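Local coordinates for glyoxalase 3 (Candida albicans, PDB 4LRU), which converts methylglyoxal and water to D-lactate in a single step that needs no glutathione, detoxifying the methylglyoxal that the cell itself produces, at residues Ile102-Ala107 with Val134-Cys139; Ile144-Asn149 with Ala192-Ala197; Lys159-Thr164 with Gly214-Gly219. All coordinates share one frame; numbering follows the deposited sequence.

Contact 1: residues Ile102-Ala107 with Val134-Cys139; sequences IFFGSA and VVSAVC
Phe103 N donates to Val134 O and Gly105 N to Ser136 O while Val138 N returns a bond to Gly105 O (3.0 Å), the ladder of two parallel strands whose axes run 12° apart and 4.3 Å from each other. Ser136 adds a side-chain rung: its OG sits between its own backbone N and carbonyl carbon (chi1 64°) and bonds to Phe103 O at 2.8 Å, tilted somewhat from the carbonyl plane. The backbone N of Ser136 reaches the same oxygen, though only weakly at an N-H...O angle of 129°, so two donors of one residue share it. Ser136 OG also approaches Phe104 CD2 (3.2 Å) obliquely to the ring. Farther along that ring, CE1 meets Val138 CG1 at 4.0 Å. On the face opposite Phe104 and Ser136, Phe103 CD1 meets Val135 CG1 at 4.2 Å; Gly105, with no side chain, pairs with Ala137 in the ladder. Just beyond strand 102-105, Ala107 CB lies 3.3 Å from Val138 O, in the last residue of the other strand, and 4.1 Å from Cys139 CB. These are central strands of the DJ-1 superfamily alpha/beta core, and Cys139, inferred to be catalytic, has the strained, positive-phi backbone of the nucleophile elbow characteristic of this superfamily.

Contact 2: residues Ile144-Asn149 with Ala192-Ala197; sequences IFENLN and AEKEGA
The Glu195 carboxylate is met from above its plane rather than at an edge: Asn147 N donates to Glu195 OE2 at 2.9 Å, nearly straight at 165° but 53° out of the carboxylate plane. The Phe145 ring carries Ile144 CG2 over the centre of one face, 3.9 Å above its plane, and turns away from the helix end; it is the backbone O of Phe145 that faces Glu195, 3.6 Å from its CD. The chain of this glutamate leaves the helix toward the turn and bends at chi2 (-52°). The segment it grips is a type II beta turn from Phe145 to Leu148, closed by Leu148 N to Phe145 O, and the partner is the C-terminal end of helix 188-195, where Gly196 leaves helical geometry with positive phi. Lys194 extends fully from that helix, and its NZ bridges two acceptors. It bonds to Asn147 OD1 at 3.0 Å, and to Glu146 OE2 at 3.2 Å in a salt bridge that meets the carboxylate on its anti side. The Lys194 and Glu146 chains cross at about a right angle, Lys194 CD lying 3.9 Å from Glu146 CG. Asn147 ND2 is held by Pro116 O, so both ends of that amide are engaged and its rotation is fixed.

Contact 3: residues Lys159-Thr164 with Gly214-Gly219; sequences KGKKIT and GRIVTG
Thr164 N points almost straight at Thr218 OG1, 2.9 Å away with an N-H...O angle of 174°, and this bond joins strand 216-219 of the main DJ-1 superfamily sheet to the short strand 162-163, which pairs with 198-199 in a separate parallel sheet. The touching parts run 15° apart in direction, yet the link is made through a side chain rather than a backbone ladder. Here the backbones come nearest, Thr164 CA to Thr218 CA 5.6 Å. With chi1 at 48°, Thr218 OG1 is turned to the Thr164 side and also lies 3.5 Å from Ile163 CA, while Thr164 CG2 reaches Gly219 CA at 3.9 Å. Thr164 OG1 turns elsewhere, to Ile200 O. Toward Lys161 and Ile216 the two backbones are farther apart, and side chains alone meet. Ile163 CG2 and Ile216 CG2 approach to 4.3 Å, a light contact. Lys161, partly exposed, lays its aliphatic chain across Ile216 at about a right angle, CG lying 3.7 Å from Ile216 CD1; Tyr129 of helix 119-130 touches both residues. Where the backbones begin to diverge sits a water, which donates to Lys162 O at 2.8 Å and lies 2.7 Å from Thr218 OG1.

In the fold
Contact 1 closes before the other two open, and the segments of contacts 2 and 3 alternate along the chain. Strand 134-138 of contact 1 neighbours strand 216-219 of contact 3 in the main sheet, and the centres of contacts 1 and 3 are about 11 Å apart; Cys139 N to Gly219 O (2.8 Å) is a probable hydrogen bond, tying the inferred nucleophile's backbone to that strand's end. Contact 2, centred about 14 Å from contact 1 and 11 Å from contact 3, lies farther out. Gly160 N and Gly196 O, probably hydrogen-bonded, join contacts 2 and 3. Phe145 links all three, its CE1 packing on Val135 CG1 and its CE2 on Thr218 CG2, which connects peripheral contact 2 to the sheet leading to the active-site cysteine.

Contact 1: residues Ile102-Ala107 with Val134-Cys139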
loop_
_atom_site.group_PDB
_atom_site.type_symbol
_atom_site.label_atom_id
_atom_site.label_comp_id
_atom_site.label_asym_id
_atom_site.label_seq_id
_atom_site.Cartn_x
_atom_site.Cartn_y
_atom_site.Cartn_z
ATOM N N ILE A 102 -12.898 0.397 -2.099
ATOM C CA ILE A 102 -11.756 0.385 -1.186
ATOM C C ILE A 102 -10.505 0.651 -2.024
ATOM O O ILE A 102 -10.392 0.156 -3.161
ATOM C CB ILE A 102 -11.633 -1.007 -0.517
ATOM C CG1 ILE A 102 -12.820 -1.232 0.417
ATOM C CG2 ILE A 102 -10.310 -1.169 0.216
ATOM C CD1 ILE A 102 -12.977 -2.651 0.900
ATOM N N PHE A 103 -9.590 1.448 -1.476
ATOM C CA PHE A 103 -8.273 1.620 -2.049
ATOM C C PHE A 103 -7.286 1.066 -1.043
ATOM O O PHE A 103 -7.310 1.447 0.124
ATOM C CB PHE A 103 -7.980 3.097 -2.309
ATOM C CG PHE A 103 -6.629 3.351 -2.932
ATOM C CD1 PHE A 103 -5.488 3.392 -2.153
ATOM C CD2 PHE A 103 -6.511 3.550 -4.307
ATOM C CE1 PHE A 103 -4.258 3.658 -2.719
ATOM C CE2 PHE A 103 -5.276 3.795 -4.883
ATOM C CZ PHE A 103 -4.151 3.846 -4.095
ATOM N N PHE A 104 -6.433 0.152 -1.486
ATOM C CA PHE A 104 -5.375 -0.393 -0.618
ATOM C C PHE A 104 -4.006 -0.257 -1.279
ATOM O O PHE A 104 -3.753 -0.855 -2.324
ATOM C CB PHE A 104 -5.661 -1.859 -0.295
ATOM C CG PHE A 104 -4.756 -2.433 0.748
ATOM C CD1 PHE A 104 -3.428 -2.714 0.462
ATOM C CD2 PHE A 104 -5.225 -2.683 2.052
ATOM C CE1 PHE A 104 -2.586 -3.232 1.430
ATOM C CE2 PHE A 104 -4.374 -3.195 3.008
ATOM C CZ PHE A 104 -3.062 -3.481 2.699
ATOM N N GLY A 105 -3.138 0.546 -0.679
ATOM C CA GLY A 105 -1.778 0.722 -1.175
ATOM C C GLY A 105 -0.808 -0.304 -0.629
ATOM O O GLY A 105 -0.372 -0.205 0.521
ATOM N N SER A 106 -0.494 -1.321 -1.426
ATOM C CA SER A 106 0.642 -2.179 -1.118
ATOM C C SER A 106 1.899 -1.361 -1.286
ATOM O O SER A 106 1.859 -0.292 -1.882
ATOM C CB SER A 106 0.699 -3.421 -2.010
ATOM O OG SER A 106 1.122 -3.141 -3.351
ATOM N N ALA A 107 3.018 -1.860 -0.801
ATOM C CA ALA A 107 4.221 -1.065 -0.918
ATOM C C ALA A 107 5.466 -1.887 -1.198
ATOM O O ALA A 107 5.494 -2.670 -2.153
ATOM C CB ALA A 107 4.369 -0.145 0.281
ATOM N N VAL A 134 -13.242 3.216 1.992
ATOM C CA VAL A 134 -12.098 3.175 2.892
ATOM C C VAL A 134 -10.822 3.264 2.059
ATOM O O VAL A 134 -10.661 2.552 1.055
ATOM C CB VAL A 134 -12.122 1.907 3.776
ATOM C CG1 VAL A 134 -10.768 1.665 4.432
ATOM C CG2 VAL A 134 -13.210 2.034 4.828
ATOM N N VAL A 135 -9.918 4.140 2.492
ATOM C CA VAL A 135 -8.613 4.299 1.864
ATOM C C VAL A 135 -7.541 3.869 2.864
ATOM O O VAL A 135 -7.573 4.256 4.040
ATOM C CB VAL A 135 -8.368 5.760 1.439
ATOM C CG1 VAL A 135 -6.963 5.928 0.874
ATOM C CG2 VAL A 135 -9.409 6.198 0.423
ATOM N N SER A 136 -6.600 3.063 2.389
ATOM C CA SER A 136 -5.701 2.320 3.257
ATOM C C SER A 136 -4.369 2.096 2.566
ATOM O O SER A 136 -4.264 2.137 1.340
ATOM C CB SER A 136 -6.326 0.997 3.656
ATOM O OG SER A 136 -6.521 0.176 2.523
ATOM N N ALA A 137 -3.341 1.859 3.367
ATOM C CA ALA A 137 -2.035 1.507 2.853
ATOM C C ALA A 137 -1.200 0.885 3.957
ATOM O O ALA A 137 -1.415 1.129 5.148
ATOM C CB ALA A 137 -1.344 2.741 2.300
ATOM N N VAL A 138 -0.217 0.108 3.539
ATOM C CA VAL A 138 0.725 -0.499 4.477
ATOM C C VAL A 138 2.160 -0.091 4.149
ATOM O O VAL A 138 2.508 0.134 2.996
ATOM C CB VAL A 138 0.565 -2.029 4.508
ATOM C CG1 VAL A 138 0.948 -2.667 3.178
ATOM C CG2 VAL A 138 1.382 -2.637 5.644
ATOM N N CYS A 139 2.983 0.014 5.194
ATOM C CA CYS A 139 4.443 0.130 5.049
ATOM C C CYS A 139 4.833 1.499 4.475
ATOM O O CYS A 139 4.585 2.502 5.123
ATOM C CB CYS A 139 4.979 -1.024 4.216
ATOM S SG CYS A 139 6.772 -1.212 4.279
#

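Contact 2: residues Ile144-Asn149 with Ala192-Ala197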
loop_
_atom_site.group_PDB
_atom_site.type_symbol
_atom_site.label_atom_id
_atom_site.label_comp_id
_atom_site.label_asym_id
_atom_site.label_seq_id
_atom_site.Cartn_x
_atom_site.Cartn_y
_atom_site.Cartn_z
ATOM N N ILE A 144 1.202 7.426 -0.762
ATOM C CA ILE A 144 0.078 7.803 -1.619
ATOM C C ILE A 144 -0.614 9.078 -1.138
ATOM O O ILE A 144 -1.226 9.809 -1.920
ATOM C CB ILE A 144 -0.932 6.645 -1.777
ATOM C CG1 ILE A 144 -1.795 6.847 -3.031
ATOM C CG2 ILE A 144 -1.785 6.505 -0.527
ATOM C CD1 ILE A 144 -1.092 6.599 -4.345
ATOM N N PHE A 145 -0.506 9.369 0.152
ATOM C CA PHE A 145 -1.166 10.541 0.708
ATOM C C PHE A 145 -0.325 11.806 0.570
ATOM O O PHE A 145 -0.767 12.914 0.884
ATOM C CB PHE A 145 -1.479 10.321 2.198
ATOM C CG PHE A 145 -2.370 9.136 2.473
ATOM C CD1 PHE A 145 -3.635 9.063 1.928
ATOM C CD2 PHE A 145 -1.942 8.110 3.307
ATOM C CE1 PHE A 145 -4.467 7.987 2.194
ATOM C CE2 PHE A 145 -2.756 7.021 3.561
ATOM C CZ PHE A 145 -4.017 6.956 2.998
ATOM N N GLU A 146 0.922 11.645 0.148
ATOM C CA GLU A 146 1.783 12.787 -0.056
ATOM C C GLU A 146 1.290 13.577 -1.277
ATOM O O GLU A 146 1.006 13.003 -2.325
ATOM C CB GLU A 146 3.239 12.330 -0.239
ATOM C CG GLU A 146 4.217 13.486 -0.280
ATOM C CD GLU A 146 5.664 13.064 -0.457
ATOM O OE1 GLU A 146 6.001 11.934 -0.074
ATOM O OE2 GLU A 146 6.460 13.889 -0.969
ATOM N N ASN A 147 1.159 14.886 -1.107
ATOM C CA ASN A 147 0.609 15.780 -2.138
ATOM C C ASN A 147 -0.857 15.545 -2.462
ATOM O O ASN A 147 -1.344 16.001 -3.502
ATOM C CB ASN A 147 1.408 15.695 -3.444
ATOM C CG ASN A 147 2.894 15.853 -3.230
ATOM O OD1 ASN A 147 3.337 16.779 -2.549
ATOM N ND2 ASN A 147 3.679 14.960 -3.830
ATOM N N LEU A 148 -1.587 14.863 -1.588
ATOM C CA LEU A 148 -2.957 14.477 -1.929
ATOM C C LEU A 148 -3.983 15.324 -1.194
ATOM O O LEU A 148 -4.190 15.167 0.012
ATOM C CB LEU A 148 -3.207 13.007 -1.642
ATOM C CG LEU A 148 -4.551 12.473 -2.125
ATOM C CD1 LEU A 148 -4.753 12.779 -3.606
ATOM C CD2 LEU A 148 -4.651 10.992 -1.846
ATOM N N ASN A 149 -4.641 16.211 -1.925
ATOM C CA ASN A 149 -5.715 16.980 -1.323
ATOM C C ASN A 149 -7.035 16.224 -1.490
ATOM O O ASN A 149 -7.226 15.478 -2.457
ATOM C CB ASN A 149 -5.751 18.381 -1.916
ATOM C CG ASN A 149 -4.784 19.326 -1.212
ATOM O OD1 ASN A 149 -3.938 18.897 -0.425
ATOM N ND2 ASN A 149 -4.893 20.604 -1.507
ATOM N N ALA A 192 3.482 12.433 7.099
ATOM C CA ALA A 192 2.531 12.969 8.063
ATOM C C ALA A 192 2.847 14.436 8.394
ATOM O O ALA A 192 1.959 15.282 8.397
ATOM C CB ALA A 192 2.527 12.121 9.335
ATOM N N GLU A 193 4.110 14.758 8.670
ATOM C CA GLU A 193 4.470 16.125 9.020
ATOM C C GLU A 193 4.118 17.077 7.879
ATOM O O GLU A 193 3.612 18.180 8.108
ATOM C CB GLU A 193 5.964 16.231 9.342
ATOM C CG GLU A 193 6.391 17.607 9.832
ATOM C CD GLU A 193 7.893 17.840 9.748
ATOM O OE1 GLU A 193 8.624 16.960 9.223
ATOM O OE2 GLU A 193 8.342 18.919 10.196
ATOM N N LYS A 194 4.415 16.658 6.655
ATOM C CA LYS A 194 4.186 17.498 5.480
ATOM C C LYS A 194 2.700 17.815 5.313
ATOM O O LYS A 194 2.319 18.932 4.913
ATOM C CB LYS A 194 4.700 16.772 4.235
ATOM C CG LYS A 194 4.489 17.535 2.932
ATOM C CD LYS A 194 5.044 16.775 1.743
ATOM C CE LYS A 194 4.746 17.485 0.434
ATOM N NZ LYS A 194 5.628 16.977 -0.658
ATOM N N GLU A 195 1.873 16.807 5.560
ATOM C CA GLU A 195 0.441 16.881 5.286
ATOM C C GLU A 195 -0.384 17.369 6.482
ATOM O O GLU A 195 -1.584 17.592 6.352
ATOM C CB GLU A 195 -0.080 15.517 4.843
ATOM C CG GLU A 195 0.592 14.911 3.604
ATOM C CD GLU A 195 0.618 15.842 2.406
ATOM O OE1 GLU A 195 -0.362 16.614 2.226
ATOM O OE2 GLU A 195 1.616 15.794 1.629
ATOM N N GLY A 196 0.248 17.548 7.635
ATOM C CA GLY A 196 -0.467 17.982 8.840
ATOM C C GLY A 196 -1.202 16.843 9.527
ATOM O O GLY A 196 -2.162 17.086 10.273
ATOM N N ALA A 197 -0.718 15.621 9.310
ATOM C CA ALA A 197 -1.253 14.436 9.974
ATOM C C ALA A 197 -0.448 14.178 11.241
ATOM O O ALA A 197 0.595 14.796 11.462
ATOM C CB ALA A 197 -1.178 13.225 9.057
#

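Contact 3: residues Lys159-Thr164 with Gly214-Gly219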
loop_
_atom_site.group_PDB
_atom_site.type_symbol
_atom_site.label_atom_id
_atom_site.label_comp_id
_atom_site.label_asym_id
_atom_site.label_seq_id
_atom_site.Cartn_x
_atom_site.Cartn_y
_atom_site.Cartn_z
ATOM N N LYS A 159 -4.892 15.491 6.562
ATOM C CA LYS A 159 -4.737 16.587 7.524
ATOM C C LYS A 159 -5.573 16.284 8.759
ATOM O O LYS A 159 -6.754 16.000 8.648
ATOM C CB LYS A 159 -5.168 17.939 6.943
ATOM C CG LYS A 159 -4.962 19.097 7.908
ATOM C CD LYS A 159 -5.123 20.453 7.243
ATOM C CE LYS A 159 -4.869 21.628 8.183
ATOM N NZ LYS A 159 -3.472 21.667 8.702
ATOM N N GLY A 160 -4.961 16.352 9.933
ATOM C CA GLY A 160 -5.698 16.174 11.185
ATOM C C GLY A 160 -6.065 14.725 11.493
ATOM O O GLY A 160 -6.796 14.471 12.465
ATOM N N LYS A 161 -5.544 13.794 10.693
ATOM C CA LYS A 161 -5.798 12.359 10.843
ATOM C C LYS A 161 -4.569 11.678 11.429
ATOM O O LYS A 161 -3.447 12.187 11.333
ATOM C CB LYS A 161 -6.117 11.710 9.494
ATOM C CG LYS A 161 -7.300 12.327 8.764
ATOM C CD LYS A 161 -8.612 12.141 9.502
ATOM C CE LYS A 161 -9.780 12.370 8.542
ATOM N NZ LYS A 161 -10.994 12.878 9.231
ATOM N N LYS A 162 -4.791 10.518 12.027
ATOM C CA LYS A 162 -3.713 9.682 12.546
ATOM C C LYS A 162 -3.400 8.583 11.547
ATOM O O LYS A 162 -4.305 7.917 11.047
ATOM C CB LYS A 162 -4.128 9.062 13.885
ATOM C CG LYS A 162 -4.314 10.082 14.991
ATOM C CD LYS A 162 -4.686 9.401 16.303
ATOM C CE LYS A 162 -5.463 10.317 17.237
ATOM N NZ LYS A 162 -5.022 11.735 17.164
ATOM N N ILE A 163 -2.115 8.416 11.252
ATOM C CA ILE A 163 -1.642 7.333 10.426
ATOM C C ILE A 163 -0.401 6.700 11.027
ATOM O O ILE A 163 0.253 7.273 11.900
ATOM C CB ILE A 163 -1.299 7.786 9.000
ATOM C CG1 ILE A 163 -0.106 8.741 8.996
ATOM C CG2 ILE A 163 -2.521 8.359 8.308
ATOM C CD1 ILE A 163 0.529 8.871 7.632
ATOM N N THR A 164 -0.114 5.492 10.578
ATOM C CA THR A 164 1.190 4.900 10.805
ATOM C C THR A 164 1.762 4.413 9.480
ATOM O O THR A 164 1.186 4.657 8.415
ATOM C CB THR A 164 1.116 3.766 11.844
ATOM O OG1 THR A 164 2.438 3.435 12.286
ATOM C CG2 THR A 164 0.437 2.542 11.277
ATOM N N GLY A 214 -11.300 6.685 11.408
ATOM C CA GLY A 214 -12.496 6.667 10.588
ATOM C C GLY A 214 -12.341 5.685 9.448
ATOM O O GLY A 214 -12.243 4.480 9.672
ATOM N N ARG A 215 -12.285 6.213 8.228
ATOM C CA ARG A 215 -12.178 5.390 7.021
ATOM C C ARG A 215 -10.775 5.453 6.404
ATOM O O ARG A 215 -10.567 5.157 5.224
ATOM C CB ARG A 215 -13.268 5.802 6.016
ATOM C CG ARG A 215 -14.674 5.390 6.467
ATOM C CD ARG A 215 -15.776 6.016 5.632
ATOM N NE ARG A 215 -15.776 7.468 5.744
ATOM C CZ ARG A 215 -15.361 8.295 4.793
ATOM N NH1 ARG A 215 -14.950 7.817 3.623
ATOM N NH2 ARG A 215 -15.353 9.602 5.009
ATOM N N ILE A 216 -9.802 5.812 7.231
ATOM C CA ILE A 216 -8.393 5.713 6.849
ATOM C C ILE A 216 -7.736 4.662 7.731
ATOM O O ILE A 216 -7.787 4.752 8.956
ATOM C CB ILE A 216 -7.677 7.047 7.053
ATOM C CG1 ILE A 216 -8.385 8.130 6.240
ATOM C CG2 ILE A 216 -6.215 6.923 6.656
ATOM C CD1 ILE A 216 -7.876 9.525 6.493
ATOM N N VAL A 217 -7.137 3.662 7.096
ATOM C CA VAL A 217 -6.512 2.556 7.821
ATOM C C VAL A 217 -5.094 2.361 7.305
ATOM O O VAL A 217 -4.866 2.202 6.102
ATOM C CB VAL A 217 -7.307 1.250 7.661
ATOM C CG1 VAL A 217 -6.649 0.126 8.434
ATOM C CG2 VAL A 217 -8.741 1.447 8.106
ATOM N N THR A 218 -4.127 2.402 8.210
ATOM C CA THR A 218 -2.746 2.196 7.805
ATOM C C THR A 218 -2.060 1.164 8.686
ATOM O O THR A 218 -2.452 0.958 9.833
ATOM C CB THR A 218 -1.959 3.519 7.861
ATOM O OG1 THR A 218 -2.189 4.179 9.112
ATOM C CG2 THR A 218 -2.402 4.454 6.735
ATOM N N GLY A 219 -1.019 0.532 8.136
ATOM C CA GLY A 219 -0.192 -0.426 8.872
ATOM C C GLY A 219 1.289 -0.213 8.639
ATOM O O GLY A 219 1.695 0.459 7.690
HETATM O O HOH W 1 -4.514 5.510 9.584
#